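Local atomic coordinates of malonyl CoA-acyl carrier protein transacylase (Staphylococcus aureus, PDB entry 3IM9), a protein that catalyses the transfer of the malonyl group from malonyl-CoA to holo-acyl carrier protein, a step of fatty acid biosynthesis. Residues A[161-173]-A[256-268]. Numbering follows the deposited sequence.
Sequences IIEPANINCPGQI and QLYSPVQFINSTE. With CA (calcium ion), chain B.
Val261 and Asn166 meet in a parallel beta pairing, where the short strand 261-262 forms the edge of the mixed sheet in the ferredoxin-like small subdomain of the acyltransferase fold. Val261 N donates to Ala165 O at 2.6 Å, and Val261 O accepts from Ile167 N at 2.9 Å, so one residue is gripped through both its amide and its carbonyl. Pro260, which has no N-H to give, suits the place just before the first strand bond; Pro260 CB rests 3.6 Å from Pro164 O. Asn166 and Val261 lie side by side, pointing the same way: with Val261 CG1 anti to the backbone N (chi1 176°), Val261 CG2 lies 3.6 Å from Asn166 ND2. The Val261 side chain also nears Ser97 and His207, the probable catalytic pair. Upstream, Gln256 OE1 binds the calcium ion, together with Met253 and Tyr101, while its NE2 donates to Ser97 O.

On the other sheet face, beneath Phe145 of helix 145-155, beta-branched Ile167 lies alongside Gln262 and packs loosely on Pro260. Gln262 occupies the N-cap position of helix 263-272, whose first turn meets the strand's end: Ile264 N donates to Ile167 O. The longer branch of Ile264, extended at chi2 172°, crosses Ile167 at about a right angle, CD1 lying 3.7 Å from Ile167 CG2, and runs on to Cys169. Phe263 turns its ring edge to the strand, CD1 standing 3.3 Å from the buried Asn168 O, near the ring plane.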
ATOM      1  N   ILE A 161     -17.005   4.789  16.259  1.00 12.01           N
ATOM      2  CA  ILE A 161     -16.899   5.332  14.897  1.00 12.63           C
ATOM      3  C   ILE A 161     -16.553   4.250  13.885  1.00 12.36           C
ATOM      4  O   ILE A 161     -15.893   3.238  14.190  1.00 10.80           O
ATOM      5  CB  ILE A 161     -15.866   6.463  14.795  1.00 15.85           C
ATOM      6  CG1 ILE A 161     -14.505   5.896  15.041  1.00 17.57           C
ATOM      7  CG2 ILE A 161     -16.248   7.654  15.789  1.00 20.43           C
ATOM      8  CD1 ILE A 161     -13.458   6.797  14.570  1.00 33.40           C
ATOM      9  N   ILE A 162     -17.039   4.475  12.667  1.00 13.00           N
ATOM     10  CA  ILE A 162     -16.617   3.679  11.498  1.00 11.79           C
ATOM     11  C   ILE A 162     -16.436   4.684  10.365  1.00 11.09           C
ATOM     12  O   ILE A 162     -17.265   5.610  10.207  1.00 11.92           O
ATOM     13  CB  ILE A 162     -17.659   2.608  11.235  1.00 11.63           C
ATOM     14  CG1 ILE A 162     -17.318   1.770  10.061  1.00 15.25           C
ATOM     15  CG2 ILE A 162     -19.031   3.173  11.080  1.00 13.08           C
ATOM     16  CD1 ILE A 162     -18.285   0.511   9.896  1.00 16.27           C
ATOM     17  N   GLU A 163     -15.383   4.560   9.571  1.00 10.74           N
ATOM     18  CA  GLU A 163     -15.048   5.596   8.579  1.00 11.73           C
ATOM     19  C   GLU A 163     -14.562   4.911   7.309  1.00 10.13           C
ATOM     20  O   GLU A 163     -13.909   3.860   7.375  1.00 10.43           O
ATOM     21  CB  GLU A 163     -13.827   6.417   9.079  1.00 13.22           C
ATOM     22  CG  GLU A 163     -14.123   7.274  10.274  1.00 17.66           C
ATOM     23  CD  GLU A 163     -12.876   7.750  11.014  1.00 18.83           C
ATOM     24  OE1 GLU A 163     -13.030   8.542  11.956  1.00 26.04           O
ATOM     25  OE2 GLU A 163     -11.761   7.404  10.679  1.00 18.96           O
ATOM     26  N   PRO A 164     -14.722   5.536   6.136  1.00 10.20           N
ATOM     27  CA  PRO A 164     -14.063   5.010   4.910  1.00 10.93           C
ATOM     28  C   PRO A 164     -12.578   5.104   5.163  1.00 11.51           C
ATOM     29  O   PRO A 164     -12.045   6.136   5.693  1.00 13.60           O
ATOM     30  CB  PRO A 164     -14.514   6.026   3.823  1.00 12.49           C
ATOM     31  CG  PRO A 164     -15.936   6.510   4.298  1.00 13.73           C
ATOM     32  CD  PRO A 164     -15.641   6.688   5.837  1.00 11.12           C
ATOM     33  N   ALA A 165     -11.896   4.016   4.820  1.00 10.28           N
ATOM     34  CA  ALA A 165     -10.473   3.868   5.076  1.00 10.38           C
ATOM     35  C   ALA A 165      -9.678   3.698   3.787  1.00 11.17           C
ATOM     36  O   ALA A 165      -8.756   4.470   3.525  1.00 11.01           O
ATOM     37  CB  ALA A 165     -10.223   2.693   6.012  1.00 10.62           C
ATOM     38  N   ASN A 166     -10.021   2.696   2.979  1.00 11.10           N
ATOM     39  CA  ASN A 166      -9.260   2.486   1.771  1.00 11.05           C
ATOM     40  C   ASN A 166     -10.250   2.707   0.648  1.00 12.42           C
ATOM     41  O   ASN A 166     -11.208   1.967   0.470  1.00 12.42           O
ATOM     42  CB  ASN A 166      -8.634   1.046   1.657  1.00 11.00           C
ATOM     43  CG  ASN A 166      -7.694   0.638   2.733  1.00 11.63           C
ATOM     44  OD1 ASN A 166      -7.442  -0.612   2.858  1.00 17.44           O
ATOM     45  ND2 ASN A 166      -7.091   1.498   3.422  1.00 11.82           N
ATOM     46  N   ILE A 167     -10.045   3.771  -0.123  1.00 11.83           N
ATOM     47  CA  ILE A 167     -10.928   4.166  -1.214  1.00 12.30           C
ATOM     48  C   ILE A 167     -10.289   3.610  -2.505  1.00 11.81           C
ATOM     49  O   ILE A 167      -9.403   4.204  -3.054  1.00 11.25           O
ATOM     50  CB  ILE A 167     -11.010   5.712  -1.301  1.00 12.81           C
ATOM     51  CG1 ILE A 167     -11.377   6.348   0.077  1.00 19.43           C
ATOM     52  CG2 ILE A 167     -12.063   6.059  -2.313  1.00 13.38           C
ATOM     53  CD1 ILE A 167     -12.555   5.859   0.771  1.00 24.92           C
ATOM     54  N   ASN A 168     -10.666   2.401  -2.835  1.00 10.25           N
ATOM     55  CA  ASN A 168      -9.898   1.561  -3.788  1.00  9.99           C
ATOM     56  C   ASN A 168     -10.308   1.681  -5.229  1.00 12.09           C
ATOM     57  O   ASN A 168      -9.440   1.875  -6.074  1.00 12.01           O
ATOM     58  CB  ASN A 168      -9.904   0.089  -3.312  1.00 10.41           C
ATOM     59  CG  ASN A 168      -9.091  -0.095  -2.029  1.00  9.45           C
ATOM     60  OD1 ASN A 168      -8.323   0.784  -1.635  1.00 11.11           O
ATOM     61  ND2 ASN A 168      -9.212  -1.286  -1.429  1.00 11.56           N
ATOM     62  N   CYS A 169     -11.580   1.467  -5.532  1.00 11.61           N
ATOM     63  CA  CYS A 169     -12.078   1.631  -6.916  1.00 13.19           C
ATOM     64  C   CYS A 169     -13.577   1.765  -6.804  1.00 14.00           C
ATOM     65  O   CYS A 169     -14.155   1.557  -5.748  1.00 14.03           O
ATOM     66  CB  CYS A 169     -11.675   0.453  -7.813  1.00 14.34           C
ATOM     67  SG  CYS A 169     -12.429  -1.138  -7.395  1.00 13.81           S
ATOM     68  N   PRO A 170     -14.247   2.178  -7.855  1.00 14.22           N
ATOM     69  CA  PRO A 170     -15.717   2.174  -7.810  1.00 15.94           C
ATOM     70  C   PRO A 170     -16.224   0.835  -7.395  1.00 14.42           C
ATOM     71  O   PRO A 170     -15.834  -0.231  -7.986  1.00 14.45           O
ATOM     72  CB  PRO A 170     -16.081   2.433  -9.290  1.00 16.46           C
ATOM     73  CG  PRO A 170     -14.979   3.303  -9.767  1.00 17.66           C
ATOM     74  CD  PRO A 170     -13.709   2.589  -9.182  1.00 15.24           C
ATOM     75  N   GLY A 171     -17.054   0.822  -6.323  1.00 15.29           N
ATOM     76  CA  GLY A 171     -17.614  -0.440  -5.801  1.00 14.53           C
ATOM     77  C   GLY A 171     -16.738  -1.180  -4.815  1.00 13.43           C
ATOM     78  O   GLY A 171     -17.035  -2.273  -4.475  1.00 13.63           O
ATOM     79  N   GLN A 172     -15.570  -0.586  -4.439  1.00 13.32           N
ATOM     80  CA  GLN A 172     -14.788  -1.282  -3.402  1.00 12.10           C
ATOM     81  C   GLN A 172     -14.240  -0.210  -2.450  1.00 11.47           C
ATOM     82  O   GLN A 172     -13.289   0.513  -2.756  1.00 11.21           O
ATOM     83  CB  GLN A 172     -13.648  -2.068  -4.013  1.00 12.10           C
ATOM     84  CG  GLN A 172     -12.830  -2.813  -2.876  1.00 12.80           C
ATOM     85  CD  GLN A 172     -11.641  -3.544  -3.440  1.00 12.38           C
ATOM     86  OE1 GLN A 172     -11.786  -4.386  -4.405  1.00 17.38           O
ATOM     87  NE2 GLN A 172     -10.522  -3.340  -2.864  1.00 10.00           N
ATOM     88  N   ILE A 173     -14.856  -0.105  -1.247  1.00  9.95           N
ATOM     89  CA  ILE A 173     -14.481   0.870  -0.209  1.00 10.89           C
ATOM     90  C   ILE A 173     -14.298   0.070   1.056  1.00 10.09           C
ATOM     91  O   ILE A 173     -15.240  -0.554   1.510  1.00 10.72           O
ATOM     92  CB  ILE A 173     -15.578   1.974   0.012  1.00 10.41           C
ATOM     93  CG1 ILE A 173     -15.919   2.731  -1.334  1.00 16.14           C
ATOM     94  CG2 ILE A 173     -15.102   2.949   1.104  1.00 11.07           C
ATOM     95  CD1 ILE A 173     -14.783   3.334  -2.054  1.00 17.56           C
ATOM     96  N   GLN A 256      -0.672   9.503   7.188  1.00 11.99           N
ATOM     97  CA  GLN A 256      -1.172   8.347   6.427  1.00 11.72           C
ATOM     98  C   GLN A 256      -1.761   7.295   7.403  1.00 10.90           C
ATOM     99  O   GLN A 256      -2.757   6.622   7.067  1.00 12.49           O
ATOM    100  CB  GLN A 256      -0.025   7.715   5.646  1.00 10.18           C
ATOM    101  CG  GLN A 256      -0.519   6.693   4.584  1.00 10.35           C
ATOM    102  CD  GLN A 256       0.496   5.564   4.378  1.00 10.66           C
ATOM    103  OE1 GLN A 256       1.074   5.043   5.329  1.00 12.66           O
ATOM    104  NE2 GLN A 256       0.709   5.201   3.144  1.00  9.23           N
ATOM    105  N   LEU A 257      -1.200   7.201   8.586  1.00 10.12           N
ATOM    106  CA  LEU A 257      -1.625   6.177   9.578  1.00  9.45           C
ATOM    107  C   LEU A 257      -3.095   6.307   9.891  1.00 10.58           C
ATOM    108  O   LEU A 257      -3.712   5.236  10.148  1.00 11.98           O
ATOM    109  CB  LEU A 257      -0.807   6.260  10.872  1.00 11.54           C
ATOM    110  CG  LEU A 257       0.731   6.041  10.683  1.00 12.65           C
ATOM    111  CD1 LEU A 257       1.411   6.388  11.983  1.00 12.99           C
ATOM    112  CD2 LEU A 257       1.004   4.547  10.315  1.00 16.36           C
ATOM    113  N   TYR A 258      -3.569   7.531   9.998  1.00 10.18           N
ATOM    114  CA  TYR A 258      -4.908   7.715  10.545  1.00 11.85           C
ATOM    115  C   TYR A 258      -5.841   8.342   9.564  1.00 12.21           C
ATOM    116  O   TYR A 258      -6.927   8.890   9.935  1.00 14.28           O
ATOM    117  CB  TYR A 258      -4.874   8.490  11.883  1.00 11.35           C
ATOM    118  CG  TYR A 258      -4.137   9.817  11.820  1.00 12.04           C
ATOM    119  CD1 TYR A 258      -2.781   9.863  12.232  1.00 14.39           C
ATOM    120  CD2 TYR A 258      -4.766  10.948  11.372  1.00 16.70           C
ATOM    121  CE1 TYR A 258      -2.118  11.072  12.197  1.00 15.43           C
ATOM    122  CE2 TYR A 258      -4.095  12.153  11.319  1.00 19.16           C
ATOM    123  CZ  TYR A 258      -2.791  12.181  11.726  1.00 17.20           C
ATOM    124  OH  TYR A 258      -2.203  13.492  11.653  1.00 22.22           O
ATOM    125  N   SER A 259      -5.447   8.365   8.304  1.00 10.94           N
ATOM    126  CA  SER A 259      -6.220   8.974   7.216  1.00 11.23           C
ATOM    127  C   SER A 259      -6.577   7.936   6.173  1.00 11.67           C
ATOM    128  O   SER A 259      -5.821   6.960   5.990  1.00 11.50           O
ATOM    129  CB  SER A 259      -5.361  10.062   6.544  1.00 11.48           C
ATOM    130  OG  SER A 259      -4.980  11.037   7.553  1.00 14.09           O
ATOM    131  N   PRO A 260      -7.652   8.125   5.439  1.00 11.84           N
ATOM    132  CA  PRO A 260      -8.051   7.173   4.386  1.00 11.19           C
ATOM    133  C   PRO A 260      -6.999   7.153   3.256  1.00  9.56           C
ATOM    134  O   PRO A 260      -6.359   8.187   2.969  1.00 12.30           O
ATOM    135  CB  PRO A 260      -9.393   7.699   3.846  1.00 12.35           C
ATOM    136  CG  PRO A 260      -9.685   8.906   4.681  1.00 15.54           C
ATOM    137  CD  PRO A 260      -8.624   9.218   5.643  1.00 12.85           C
ATOM    138  N   VAL A 261      -6.828   5.977   2.639  1.00 10.18           N
ATOM    139  CA  VAL A 261      -5.979   5.817   1.442  1.00  9.39           C
ATOM    140  C   VAL A 261      -6.746   6.241   0.251  1.00  9.28           C
ATOM    141  O   VAL A 261      -7.738   5.595  -0.121  1.00 10.43           O
ATOM    142  CB  VAL A 261      -5.517   4.338   1.339  1.00  9.07           C
ATOM    143  CG1 VAL A 261      -4.719   4.139   0.038  1.00 10.80           C
ATOM    144  CG2 VAL A 261      -4.601   3.971   2.537  1.00 11.05           C
ATOM    145  N   GLN A 262      -6.327   7.362  -0.334  1.00  9.79           N
ATOM    146  CA  GLN A 262      -7.040   7.922  -1.494  1.00 10.45           C
ATOM    147  C   GLN A 262      -6.618   7.293  -2.787  1.00 11.89           C
ATOM    148  O   GLN A 262      -6.026   7.960  -3.656  1.00 11.42           O
ATOM    149  CB  GLN A 262      -6.856   9.463  -1.504  1.00 12.88           C
ATOM    150  CG  GLN A 262      -7.337  10.112  -0.195  1.00 13.15           C
ATOM    151  CD  GLN A 262      -8.850  10.180  -0.107  1.00 11.09           C
ATOM    152  OE1 GLN A 262      -9.601   9.808  -1.004  1.00 13.43           O
ATOM    153  NE2 GLN A 262      -9.322  10.590   1.085  1.00 15.60           N
ATOM    154  N   PHE A 263      -6.838   5.985  -2.966  1.00 10.25           N
ATOM    155  CA  PHE A 263      -6.310   5.353  -4.183  1.00  9.67           C
ATOM    156  C   PHE A 263      -7.000   5.781  -5.453  1.00 11.11           C
ATOM    157  O   PHE A 263      -6.287   5.977  -6.456  1.00 11.92           O
ATOM    158  CB  PHE A 263      -6.322   3.809  -4.017  1.00  9.53           C
ATOM    159  CG  PHE A 263      -5.518   3.115  -5.118  1.00  8.96           C
ATOM    160  CD1 PHE A 263      -6.195   2.568  -6.189  1.00 10.20           C
ATOM    161  CD2 PHE A 263      -4.146   3.103  -5.041  1.00  9.61           C
ATOM    162  CE1 PHE A 263      -5.468   1.977  -7.264  1.00 10.69           C
ATOM    163  CE2 PHE A 263      -3.358   2.460  -6.059  1.00 11.12           C
ATOM    164  CZ  PHE A 263      -4.039   1.896  -7.184  1.00 10.57           C
ATOM    165  N   ILE A 264      -8.322   5.941  -5.415  1.00 11.62           N
ATOM    166  CA  ILE A 264      -9.022   6.409  -6.642  1.00 12.55           C
ATOM    167  C   ILE A 264      -8.481   7.810  -7.010  1.00 11.70           C
ATOM    168  O   ILE A 264      -8.091   8.000  -8.182  1.00 12.38           O
ATOM    169  CB  ILE A 264     -10.542   6.455  -6.433  1.00 12.96           C
ATOM    170  CG1 ILE A 264     -11.048   5.004  -6.271  1.00 13.68           C
ATOM    171  CG2 ILE A 264     -11.263   7.071  -7.651  1.00 15.90           C
ATOM    172  CD1 ILE A 264     -12.541   5.021  -5.869  1.00 12.95           C
ATOM    173  N   ASN A 265      -8.421   8.759  -6.053  1.00 11.79           N
ATOM    174  CA  ASN A 265      -8.069  10.129  -6.466  1.00 13.44           C
ATOM    175  C   ASN A 265      -6.626  10.180  -6.904  1.00 14.20           C
ATOM    176  O   ASN A 265      -6.268  11.006  -7.759  1.00 13.85           O
ATOM    177  CB  ASN A 265      -8.317  11.079  -5.326  1.00 12.13           C
ATOM    178  CG  ASN A 265      -9.781  11.356  -5.068  1.00 16.74           C
ATOM    179  OD1 ASN A 265     -10.108  11.853  -3.981  1.00 20.19           O
ATOM    180  ND2 ASN A 265     -10.633  11.013  -5.973  1.00 16.06           N
ATOM    181  N   SER A 266      -5.765   9.359  -6.282  1.00 13.03           N
ATOM    182  CA  SER A 266      -4.338   9.319  -6.684  1.00 12.29           C
ATOM    183  C   SER A 266      -4.216   8.751  -8.103  1.00 12.76           C
ATOM    184  O   SER A 266      -3.358   9.288  -8.897  1.00 11.76           O
ATOM    185  CB  SER A 266      -3.574   8.411  -5.755  1.00 11.16           C
ATOM    186  OG  SER A 266      -3.549   8.901  -4.428  1.00 11.20           O
ATOM    187  N   THR A 267      -4.946   7.679  -8.452  1.00 11.74           N
ATOM    188  CA  THR A 267      -4.940   7.150  -9.783  1.00 11.73           C
ATOM    189  C   THR A 267      -5.409   8.230 -10.780  1.00 13.88           C
ATOM    190  O   THR A 267      -4.750   8.431 -11.862  1.00 14.23           O
ATOM    191  CB  THR A 267      -5.830   5.902  -9.906  1.00 12.33           C
ATOM    192  OG1 THR A 267      -5.286   4.894  -9.025  1.00 11.09           O
ATOM    193  CG2 THR A 267      -5.770   5.311 -11.325  1.00 14.23           C
ATOM    194  N   GLU A 268      -6.485   8.907 -10.419  1.00 13.21           N
ATOM    195  CA  GLU A 268      -7.075   9.947 -11.324  1.00 14.14           C
ATOM    196  C   GLU A 268      -6.086  11.100 -11.505  1.00 13.74           C
ATOM    197  O   GLU A 268      -5.915  11.604 -12.652  1.00 14.69           O
ATOM    198  CB  GLU A 268      -8.391  10.403 -10.779  1.00 13.14           C
ATOM    199  CG  GLU A 268      -9.414   9.244 -10.960  1.00 17.70           C
ATOM    200  CD  GLU A 268     -10.818   9.597 -10.518  1.00 22.82           C
ATOM    201  OE1 GLU A 268     -10.923  10.481  -9.644  1.00 26.43           O
ATOM    202  OE2 GLU A 268     -11.736   8.858 -11.021  1.00 26.78           O
TER
HETATM  203 CA    CA B 601       2.680   5.516   7.325  1.00 27.15          CA